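Local atomic coordinates of ORC2 (Aeropyrum pernix, PDB entry 1W5T), a protein that binds ATP and DNA and takes part in regulating DNA replication, with an N-terminal AAA+ ATPase domain and a C-terminal winged-helix domain. Residues G64-T67 / L68-T72; P121-D124 / I125-L129; V398-N401 / I402-A405. All blocks are in the same frame, centred on the assembly; numbering follows the deposited sequence.

Interaction 1 (G64-T67 / L68-T72); sequences GKTT and LAKFT. With MG (magnesium ion), chain E; ANP (phosphoaminophosphonic acid-adenylate ester), chain D.
Gly64 hands its carbonyl to Leu68, Leu68 N to Gly64 O at 2.8 Å, and so closes the first turn of the helix that the Walker A loop runs into. Glycine suits this N-cap place: its phi is positive (96°), and a beta carbon would both jam against the preceding carbonyl and strike the adenine at ANP N7. Three further i to i+4 bonds carry the helix on to Phe71. The side chains of 65-67 turn to the nucleotide. Lys65 bends at its last two torsions (chi3 -58°, chi4 -81°), which curls the chain around the phosphates and lets NZ bridge two of them, 2.9 Å to ANP O2B and 2.9 Å to ANP O3G. Its long flexible arm and positive charge fit a phosphate clamp. Thr66 holds OG1 beside its own backbone N, on the side where that N bonds ANP O1B, and the hydroxyl binds magnesium at 2.3 Å; ANP O1B, ANP O2G and two waters also ligate the ion. Asp145 is hydrogen-bonded to Thr66 OG1, a second-shell contact that is likely to steady the hydroxyl. In Thr67 the backbone amide and the hydroxyl pinch one alpha-phosphate oxygen, N to ANP O1A at 2.8 Å and OG1 to the same O1A at 2.8 Å; ANP O2' reaches OG1 only weakly. The amides of Gly64 and Lys65 add hydrogen bonds to the phosphate chain. Thr72 OG1 and Thr72 N both bond Leu68 O, one from each side of the peptide plane. The buried flanks are largely apolar: Leu68 and Ala69 lie on strand 51-56, small Ala69 also fits against strand 180-186, and Leu68, Phe71 and Thr72 meet helix 28-43, while the extended Lys70 chain meets Tyr91 of strand 87-93 in a cation-pi contact.

Interaction 2 (P121-D124 / I125-L129); sequences PALD and ILKAL
The carboxylate of Asp124 is approached over one of its faces by the ammonium end of Lys127, whose NZ stands 38° out of the plane and 2.7 Å from Asp124 OD1. This is a hydrogen-bonded salt bridge between residues three apart, and the two side chains run side by side in the same direction. Both have CG beside the backbone N (chi1 -80° in Asp124), and Lys127 stays extended until a bend at its last torsion swings NZ over to the acid. Backbone bonds run Ile125 N to Pro121 O (3.0 Å), Lys127 N to Leu123 O and Ala128 N to Asp124 O. Pro121 is the N-cap of helix 122-136, a place where a residue without an N-H costs the helix no bond. Within the AAA+ core this helix lies on the path from strand 87-93 to strand 139-145, neighbours in the parallel sheet, and so belongs to a beta-alpha-beta crossover. An acid in its first turn also probably interacts well with the positive end of the helix dipole. Replacing Asp124 by an alanine would probably leave the Lys127 ammonium without its charged mate and free to turn. Leu123, one turn before Lys127, supplies an apolar rest for the same chain: its CG lies 3.7 Å from Lys127 CE, the two side chains crossing at an angle. A long aliphatic stem with a charged tip suits this surface position, since it can serve both neighbours. On the inner side, Ile125 packs onto Tyr101 and Val108 of helix 100-111, where Ala122 touches Leu100 and Leu104, while Leu126 touches Ile171.

Interaction 3 (V398-N401 / I402-A405); sequences VVDN and IIQA
Ile402 reaches back one helical turn to Val398, its CD1 lying 3.6 Å from Val398 CG1. The two side chains lie side by side and point the same way. With CG1 beside its backbone N (chi1 -63°) and the chain then extended, Ile402 lays its longer branch along the preceding turn, and CG1 also comes within 3.2 Å of Val398 O. That carbonyl accepts Ile402 N at 3.2 Å; the same amide makes a weak bond to Val399 O as well. Asn401 gives up about as much surface to the next turn, although it remains exposed to solvent. Its side chain runs alongside that of Gln404, with OD1 3.1 Å from Gln404 NE2 and the two amide planes turned 58° apart. Uncharged polar amides suit this solvent-facing side. The backbone of Asn401 continues the helix, its O accepting Ala405 N at 3.0 Å. Ile403 repeats the aliphatic pairing on the buried side: its CD1 meets Val399 CG1 at 3.8 Å, here with the side chains at a slant to one another, and its N bonds to Val399 O. The length of isoleucine suits the place, since CG1 and CD1 lie over Val399 O while CD1 reaches the valine methyl. This is the last helix of the modelled chain, 392-408, coming after the beta strands of the C-terminal winged-helix region. Asp400 ties it to helix 308-322 through a salt bridge to Arg315, and has a weak second bond to Tyr345. Val399, Ile402 and Ile403 rest on Leu311 of helix 308-322, Ile403 reaches Ile308 too, and Val398, Val399 and Ile402 abut Leu303 of helix 300-304.

Each interaction is a stretch of a single helix, and the three follow one another along the chain without touching. Interactions 1 and 2 share the AAA domain, with centres 27 Å apart: the first starts the helix that receives the nucleotide and its magnesium, the second starts a helix leading into strand 139-145, which ends at Asp145, the partner of Thr66. Interaction 3 belongs to the C-terminal part, its centre 36 Å from that of interaction 1 and 46 Å from that of interaction 2. Only interaction 1 contacts ANP; 121-129 and 398-405 come no nearer to interaction 1 than about 18 and 20 Å between nearest atoms.

Interaction 1 (G64-T67 / L68-T72)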
ATOM      1  N   GLY A  64       1.834  -2.427  -5.554  1.00 13.77           N
ATOM      2  CA  GLY A  64       0.877  -3.422  -6.025  1.00 12.97           C
ATOM      3  C   GLY A  64      -0.171  -3.921  -5.046  1.00 13.03           C
ATOM      4  O   GLY A  64      -0.886  -4.845  -5.359  1.00 13.74           O
ATOM      5  N   LYS A  65      -0.278  -3.308  -3.877  1.00 12.46           N
ATOM      6  CA  LYS A  65      -1.305  -3.656  -2.903  1.00 12.64           C
ATOM      7  C   LYS A  65      -2.719  -3.678  -3.503  1.00 13.06           C
ATOM      8  O   LYS A  65      -3.436  -4.705  -3.455  1.00 13.27           O
ATOM      9  CB  LYS A  65      -1.260  -2.706  -1.701  1.00 11.67           C
ATOM     10  CG  LYS A  65      -0.051  -2.896  -0.816  1.00 11.66           C
ATOM     11  CD  LYS A  65      -0.030  -1.963   0.388  1.00 13.06           C
ATOM     12  CE  LYS A  65      -0.083  -0.470   0.048  1.00 14.25           C
ATOM     13  NZ  LYS A  65       1.245   0.143  -0.349  1.00 15.78           N
ATOM     14  N   THR A  66      -3.112  -2.543  -4.083  1.00 12.95           N
ATOM     15  CA  THR A  66      -4.432  -2.406  -4.671  1.00 12.77           C
ATOM     16  C   THR A  66      -4.616  -3.305  -5.886  1.00 12.93           C
ATOM     17  O   THR A  66      -5.607  -4.003  -5.990  1.00 13.80           O
ATOM     18  CB  THR A  66      -4.708  -0.913  -4.989  1.00 13.02           C
ATOM     19  OG1 THR A  66      -4.643  -0.169  -3.771  1.00 12.52           O
ATOM     20  CG2 THR A  66      -6.133  -0.703  -5.446  1.00 10.03           C
ATOM     21  N   THR A  67      -3.647  -3.277  -6.792  1.00 13.64           N
ATOM     22  CA  THR A  67      -3.649  -4.113  -7.994  1.00 13.86           C
ATOM     23  C   THR A  67      -3.740  -5.603  -7.695  1.00 13.18           C
ATOM     24  O   THR A  67      -4.505  -6.287  -8.314  1.00 13.44           O
ATOM     25  CB  THR A  67      -2.380  -3.829  -8.826  1.00 14.09           C
ATOM     26  OG1 THR A  67      -2.465  -2.500  -9.323  1.00 14.37           O
ATOM     27  CG2 THR A  67      -2.341  -4.722 -10.118  1.00 12.56           C
ATOM     28  N   LEU A  68      -2.924  -6.100  -6.780  1.00 12.80           N
ATOM     29  CA  LEU A  68      -3.014  -7.507  -6.381  1.00 12.67           C
ATOM     30  C   LEU A  68      -4.399  -7.838  -5.863  1.00 12.08           C
ATOM     31  O   LEU A  68      -4.949  -8.884  -6.190  1.00 12.94           O
ATOM     32  CB  LEU A  68      -2.004  -7.838  -5.275  1.00 12.73           C
ATOM     33  CG  LEU A  68      -1.953  -9.322  -4.839  1.00 14.81           C
ATOM     34  CD1 LEU A  68      -1.756 -10.277  -6.042  1.00 10.75           C
ATOM     35  CD2 LEU A  68      -0.882  -9.547  -3.732  1.00 14.53           C
ATOM     36  N   ALA A  69      -4.962  -6.964  -5.034  1.00 11.55           N
ATOM     37  CA  ALA A  69      -6.230  -7.283  -4.404  1.00 11.77           C
ATOM     38  C   ALA A  69      -7.319  -7.340  -5.478  1.00 12.19           C
ATOM     39  O   ALA A  69      -8.120  -8.266  -5.490  1.00 12.09           O
ATOM     40  CB  ALA A  69      -6.571  -6.247  -3.302  1.00 11.74           C
ATOM     41  N   LYS A  70      -7.327  -6.370  -6.399  1.00 11.93           N
ATOM     42  CA  LYS A  70      -8.379  -6.354  -7.396  1.00 12.74           C
ATOM     43  C   LYS A  70      -8.179  -7.441  -8.397  1.00 12.89           C
ATOM     44  O   LYS A  70      -9.138  -8.073  -8.799  1.00 13.08           O
ATOM     45  CB  LYS A  70      -8.490  -5.038  -8.123  1.00 13.13           C
ATOM     46  CG  LYS A  70      -9.035  -3.934  -7.322  1.00 14.76           C
ATOM     47  CD  LYS A  70      -8.874  -2.651  -8.120  1.00 17.56           C
ATOM     48  CE  LYS A  70      -9.910  -1.633  -7.692  1.00 19.15           C
ATOM     49  NZ  LYS A  70      -9.466  -0.317  -8.181  1.00 22.49           N
ATOM     50  N   PHE A  71      -6.941  -7.696  -8.790  1.00 12.73           N
ATOM     51  CA  PHE A  71      -6.722  -8.773  -9.730  1.00 13.04           C
ATOM     52  C   PHE A  71      -7.189 -10.110  -9.152  1.00 13.50           C
ATOM     53  O   PHE A  71      -7.779 -10.893  -9.870  1.00 13.38           O
ATOM     54  CB  PHE A  71      -5.258  -8.836 -10.177  1.00 12.41           C
ATOM     55  CG  PHE A  71      -4.978  -9.927 -11.170  1.00 12.00           C
ATOM     56  CD1 PHE A  71      -5.151  -9.705 -12.525  1.00 10.86           C
ATOM     57  CD2 PHE A  71      -4.480 -11.181 -10.746  1.00 12.32           C
ATOM     58  CE1 PHE A  71      -4.880 -10.727 -13.458  1.00 11.46           C
ATOM     59  CE2 PHE A  71      -4.166 -12.193 -11.673  1.00 11.50           C
ATOM     60  CZ  PHE A  71      -4.405 -11.980 -13.027  1.00 11.80           C
ATOM     61  N   THR A  72      -6.908 -10.349  -7.862  1.00 13.68           N
ATOM     62  CA  THR A  72      -7.208 -11.616  -7.198  1.00 13.71           C
ATOM     63  C   THR A  72      -8.713 -11.918  -7.184  1.00 14.71           C
ATOM     64  O   THR A  72      -9.167 -13.046  -7.478  1.00 14.43           O
ATOM     65  CB  THR A  72      -6.697 -11.524  -5.764  1.00 13.58           C
ATOM     66  OG1 THR A  72      -5.278 -11.582  -5.795  1.00 11.72           O
ATOM     67  CG2 THR A  72      -7.099 -12.735  -4.980  1.00 13.01           C
TER
HETATM   68 MG    MG E 701      -3.178   1.364  -2.948  1.00  3.82          MG
HETATM   69  PG  ANP D 700       0.001   3.099  -2.633  1.00 13.70           P
HETATM   70  O1G ANP D 700      -0.028   4.613  -3.107  1.00 19.20           O
HETATM   71  O2G ANP D 700      -1.462   2.711  -2.141  1.00 17.59           O
HETATM   72  O3G ANP D 700       1.072   2.820  -1.494  1.00 13.19           O
HETATM   73  PB  ANP D 700      -0.084   0.504  -4.110  1.00  9.28           P
HETATM   74  O1B ANP D 700      -1.581   0.154  -3.740  1.00 14.31           O
HETATM   75  O2B ANP D 700       0.865  -0.313  -3.182  1.00 12.13           O
HETATM   76  N3B ANP D 700       0.275   2.175  -4.055  1.00 11.12           N
HETATM   77  PA  ANP D 700      -0.763  -0.042  -6.852  1.00  8.06           P
HETATM   78  O1A ANP D 700      -1.517  -1.453  -6.856  1.00 11.27           O
HETATM   79  O2A ANP D 700      -1.840   1.120  -6.873  1.00 10.42           O
HETATM   80  O3A ANP D 700       0.291   0.075  -5.633  1.00 11.35           O
HETATM   81  O5' ANP D 700       0.265   0.019  -8.095  1.00 14.09           O
HETATM   82  C5' ANP D 700       1.018   1.122  -8.623  1.00  9.32           C
HETATM   83  C4' ANP D 700       0.989   0.965 -10.146  1.00 10.21           C
HETATM   84  O4' ANP D 700       1.781  -0.158 -10.552  1.00  9.99           O
HETATM   85  C3' ANP D 700      -0.405   0.649 -10.685  1.00  9.68           C
HETATM   86  O3' ANP D 700      -0.519   1.229 -11.954  1.00  8.65           O
HETATM   87  C2' ANP D 700      -0.433  -0.865 -10.843  1.00  9.19           C
HETATM   88  O2' ANP D 700      -1.371  -1.386 -11.785  1.00  9.02           O
HETATM   89  C1' ANP D 700       1.008  -1.141 -11.248  1.00  8.21           C
HETATM   90  N9  ANP D 700       1.447  -2.427 -10.721  1.00 10.03           N
HETATM   91  C8  ANP D 700       1.850  -2.668  -9.421  1.00  8.09           C
HETATM   92  N7  ANP D 700       2.203  -3.963  -9.233  1.00  5.12           N
HETATM   93  C5  ANP D 700       2.079  -4.590 -10.412  1.00  7.11           C
HETATM   94  C6  ANP D 700       2.255  -5.944 -11.031  1.00  8.46           C
HETATM   95  N6  ANP D 700       2.698  -7.021 -10.321  1.00  6.17           N
HETATM   96  N1  ANP D 700       1.938  -6.124 -12.342  1.00  6.40           N
HETATM   97  C2  ANP D 700       1.498  -5.147 -13.120  1.00  7.85           C
HETATM   98  N3  ANP D 700       1.280  -3.882 -12.681  1.00 11.50           N
HETATM   99  C4  ANP D 700       1.573  -3.574 -11.326  1.00  7.81           C
HETATM  100  O   HOH W   1      -3.656   0.587  -1.004  1.00 10.38           O
HETATM  101  O   HOH W   2      -3.439   2.090  -5.009  1.00  4.78           O

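Interaction 2 (P121-D124 / I125-L129)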
ATOM      1  N   PRO A 121     -29.510   1.103  10.121  1.00 27.12           N
ATOM      2  CA  PRO A 121     -28.260   0.874  10.864  1.00 27.30           C
ATOM      3  C   PRO A 121     -27.339  -0.069  10.080  1.00 27.57           C
ATOM      4  O   PRO A 121     -27.804  -0.892   9.316  1.00 26.27           O
ATOM      5  CB  PRO A 121     -28.717   0.245  12.185  1.00 26.67           C
ATOM      6  CG  PRO A 121     -30.218   0.461  12.229  1.00 27.97           C
ATOM      7  CD  PRO A 121     -30.697   0.588  10.827  1.00 26.70           C
ATOM      8  N   ALA A 122     -26.038   0.108  10.279  1.00 28.59           N
ATOM      9  CA  ALA A 122     -24.985  -0.706   9.679  1.00 29.14           C
ATOM     10  C   ALA A 122     -25.308  -2.188   9.733  1.00 29.59           C
ATOM     11  O   ALA A 122     -25.214  -2.891   8.721  1.00 29.83           O
ATOM     12  CB  ALA A 122     -23.663  -0.421  10.370  1.00 29.07           C
ATOM     13  N   LEU A 123     -25.723  -2.654  10.905  1.00 30.16           N
ATOM     14  CA  LEU A 123     -26.150  -4.039  11.072  1.00 29.96           C
ATOM     15  C   LEU A 123     -27.282  -4.415  10.122  1.00 29.00           C
ATOM     16  O   LEU A 123     -27.270  -5.509   9.558  1.00 29.49           O
ATOM     17  CB  LEU A 123     -26.571  -4.299  12.535  1.00 31.00           C
ATOM     18  CG  LEU A 123     -27.282  -5.606  12.931  1.00 33.41           C
ATOM     19  CD1 LEU A 123     -26.360  -6.803  12.714  1.00 36.34           C
ATOM     20  CD2 LEU A 123     -27.802  -5.604  14.390  1.00 35.29           C
ATOM     21  N   ASP A 124     -28.262  -3.527   9.956  1.00 27.60           N
ATOM     22  CA  ASP A 124     -29.467  -3.844   9.189  1.00 26.86           C
ATOM     23  C   ASP A 124     -29.129  -3.945   7.705  1.00 25.57           C
ATOM     24  O   ASP A 124     -29.640  -4.826   7.000  1.00 24.65           O
ATOM     25  CB  ASP A 124     -30.570  -2.809   9.417  1.00 27.62           C
ATOM     26  CG  ASP A 124     -31.345  -3.024  10.718  1.00 31.32           C
ATOM     27  OD1 ASP A 124     -30.890  -3.730  11.662  1.00 32.86           O
ATOM     28  OD2 ASP A 124     -32.463  -2.480  10.895  1.00 38.36           O
ATOM     29  N   ILE A 125     -28.228  -3.076   7.255  1.00 23.54           N
ATOM     30  CA  ILE A 125     -27.752  -3.117   5.877  1.00 23.60           C
ATOM     31  C   ILE A 125     -27.029  -4.446   5.552  1.00 23.28           C
ATOM     32  O   ILE A 125     -27.155  -5.002   4.473  1.00 23.36           O
ATOM     33  CB  ILE A 125     -26.816  -1.923   5.552  1.00 22.86           C
ATOM     34  CG1 ILE A 125     -27.500  -0.562   5.787  1.00 21.79           C
ATOM     35  CG2 ILE A 125     -26.328  -2.044   4.110  1.00 22.37           C
ATOM     36  CD1 ILE A 125     -26.547   0.664   5.576  1.00 19.16           C
ATOM     37  N   LEU A 126     -26.267  -4.913   6.519  1.00 23.08           N
ATOM     38  CA  LEU A 126     -25.574  -6.160   6.454  1.00 22.95           C
ATOM     39  C   LEU A 126     -26.575  -7.311   6.381  1.00 22.32           C
ATOM     40  O   LEU A 126     -26.384  -8.234   5.597  1.00 21.84           O
ATOM     41  CB  LEU A 126     -24.659  -6.272   7.676  1.00 23.12           C
ATOM     42  CG  LEU A 126     -23.407  -7.148   7.558  1.00 25.24           C
ATOM     43  CD1 LEU A 126     -22.547  -6.741   6.390  1.00 26.98           C
ATOM     44  CD2 LEU A 126     -22.609  -7.096   8.849  1.00 26.50           C
ATOM     45  N   LYS A 127     -27.645  -7.233   7.175  1.00 22.27           N
ATOM     46  CA  LYS A 127     -28.732  -8.231   7.117  1.00 22.09           C
ATOM     47  C   LYS A 127     -29.374  -8.291   5.747  1.00 20.63           C
ATOM     48  O   LYS A 127     -29.557  -9.380   5.254  1.00 20.59           O
ATOM     49  CB  LYS A 127     -29.834  -7.971   8.164  1.00 22.50           C
ATOM     50  CG  LYS A 127     -29.388  -8.108   9.604  1.00 25.66           C
ATOM     51  CD  LYS A 127     -30.592  -7.944  10.541  1.00 32.04           C
ATOM     52  CE  LYS A 127     -30.181  -7.663  11.990  1.00 36.07           C
ATOM     53  NZ  LYS A 127     -30.665  -6.289  12.425  1.00 39.27           N
ATOM     54  N   ALA A 128     -29.718  -7.139   5.159  1.00 19.57           N
ATOM     55  CA  ALA A 128     -30.392  -7.064   3.837  1.00 19.76           C
ATOM     56  C   ALA A 128     -29.487  -7.610   2.712  1.00 19.44           C
ATOM     57  O   ALA A 128     -29.944  -8.265   1.751  1.00 19.45           O
ATOM     58  CB  ALA A 128     -30.818  -5.651   3.530  1.00 18.83           C
ATOM     59  N   LEU A 129     -28.201  -7.338   2.889  1.00 19.01           N
ATOM     60  CA  LEU A 129     -27.124  -7.853   2.040  1.00 19.03           C
ATOM     61  C   LEU A 129     -27.102  -9.365   2.098  1.00 17.92           C
ATOM     62  O   LEU A 129     -27.169 -10.018   1.057  1.00 17.71           O
ATOM     63  CB  LEU A 129     -25.786  -7.266   2.494  1.00 18.62           C
ATOM     64  CG  LEU A 129     -24.652  -6.914   1.536  1.00 21.13           C
ATOM     65  CD1 LEU A 129     -25.064  -6.740   0.070  1.00 19.39           C
ATOM     66  CD2 LEU A 129     -23.916  -5.629   2.105  1.00 20.93           C
TER

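Interaction 3 (V398-N401 / I402-A405)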
ATOM      1  N   VAL A 398      11.763  19.299   5.434  1.00 38.27           N
ATOM      2  CA  VAL A 398      10.471  18.961   6.055  1.00 37.63           C
ATOM      3  C   VAL A 398      10.614  18.851   7.567  1.00 37.37           C
ATOM      4  O   VAL A 398       9.857  19.458   8.344  1.00 37.34           O
ATOM      5  CB  VAL A 398       9.886  17.630   5.490  1.00 37.84           C
ATOM      6  CG1 VAL A 398       8.567  17.272   6.150  1.00 38.95           C
ATOM      7  CG2 VAL A 398       9.669  17.709   3.995  1.00 38.10           C
ATOM      8  N   VAL A 399      11.628  18.105   7.973  1.00 36.64           N
ATOM      9  CA  VAL A 399      11.875  17.820   9.371  1.00 36.24           C
ATOM     10  C   VAL A 399      12.115  19.091  10.175  1.00 36.65           C
ATOM     11  O   VAL A 399      11.531  19.255  11.262  1.00 35.82           O
ATOM     12  CB  VAL A 399      12.999  16.754   9.521  1.00 35.47           C
ATOM     13  CG1 VAL A 399      13.406  16.542  10.964  1.00 33.20           C
ATOM     14  CG2 VAL A 399      12.506  15.442   8.912  1.00 34.86           C
ATOM     15  N   ASP A 400      12.935  20.001   9.640  1.00 37.27           N
ATOM     16  CA  ASP A 400      13.215  21.250  10.366  1.00 38.25           C
ATOM     17  C   ASP A 400      11.942  22.028  10.718  1.00 37.47           C
ATOM     18  O   ASP A 400      11.785  22.436  11.880  1.00 38.01           O
ATOM     19  CB  ASP A 400      14.184  22.171   9.626  1.00 39.39           C
ATOM     20  CG  ASP A 400      15.614  21.686   9.691  1.00 42.38           C
ATOM     21  OD1 ASP A 400      16.008  21.106  10.728  1.00 48.59           O
ATOM     22  OD2 ASP A 400      16.417  21.839   8.744  1.00 43.92           O
ATOM     23  N   ASN A 401      11.055  22.210   9.727  1.00 35.77           N
ATOM     24  CA  ASN A 401       9.794  22.942   9.908  1.00 34.73           C
ATOM     25  C   ASN A 401       8.879  22.272  10.948  1.00 33.86           C
ATOM     26  O   ASN A 401       8.160  22.933  11.675  1.00 34.12           O
ATOM     27  CB  ASN A 401       9.055  23.200   8.569  1.00 34.08           C
ATOM     28  CG  ASN A 401       9.916  24.005   7.526  1.00 35.15           C
ATOM     29  OD1 ASN A 401      10.890  24.695   7.878  1.00 32.93           O
ATOM     30  ND2 ASN A 401       9.546  23.895   6.233  1.00 33.13           N
ATOM     31  N   ILE A 402       8.950  20.959  11.044  1.00 32.81           N
ATOM     32  CA  ILE A 402       8.093  20.227  11.955  1.00 31.36           C
ATOM     33  C   ILE A 402       8.634  20.402  13.362  1.00 31.00           C
ATOM     34  O   ILE A 402       7.859  20.549  14.321  1.00 31.07           O
ATOM     35  CB  ILE A 402       7.979  18.753  11.525  1.00 30.72           C
ATOM     36  CG1 ILE A 402       7.305  18.685  10.145  1.00 32.22           C
ATOM     37  CG2 ILE A 402       7.192  17.973  12.525  1.00 29.76           C
ATOM     38  CD1 ILE A 402       7.179  17.286   9.523  1.00 33.70           C
ATOM     39  N   ILE A 403       9.948  20.455  13.488  1.00 30.04           N
ATOM     40  CA  ILE A 403      10.517  20.694  14.797  1.00 30.14           C
ATOM     41  C   ILE A 403      10.129  22.103  15.260  1.00 30.42           C
ATOM     42  O   ILE A 403       9.680  22.282  16.396  1.00 29.74           O
ATOM     43  CB  ILE A 403      12.050  20.497  14.841  1.00 29.84           C
ATOM     44  CG1 ILE A 403      12.430  19.040  14.560  1.00 28.64           C
ATOM     45  CG2 ILE A 403      12.582  20.910  16.200  1.00 29.31           C
ATOM     46  CD1 ILE A 403      13.835  18.899  13.945  1.00 27.83           C
ATOM     47  N   GLN A 404      10.289  23.083  14.380  1.00 30.71           N
ATOM     48  CA  GLN A 404       9.894  24.462  14.685  1.00 31.75           C
ATOM     49  C   GLN A 404       8.418  24.514  15.161  1.00 30.87           C
ATOM     50  O   GLN A 404       8.134  25.062  16.223  1.00 30.57           O
ATOM     51  CB  GLN A 404      10.072  25.384  13.462  1.00 32.42           C
ATOM     52  CG  GLN A 404      11.517  25.798  13.089  1.00 36.71           C
ATOM     53  CD  GLN A 404      11.545  26.592  11.760  1.00 42.76           C
ATOM     54  OE1 GLN A 404      11.442  27.828  11.763  1.00 45.99           O
ATOM     55  NE2 GLN A 404      11.654  25.881  10.633  1.00 43.53           N
ATOM     56  N   ALA A 405       7.506  23.919  14.391  1.00 29.81           N
ATOM     57  CA  ALA A 405       6.079  23.916  14.720  1.00 29.97           C
ATOM     58  C   ALA A 405       5.747  23.260  16.068  1.00 30.44           C
ATOM     59  O   ALA A 405       4.931  23.817  16.812  1.00 30.44           O
ATOM     60  CB  ALA A 405       5.237  23.290  13.600  1.00 28.83           C
TER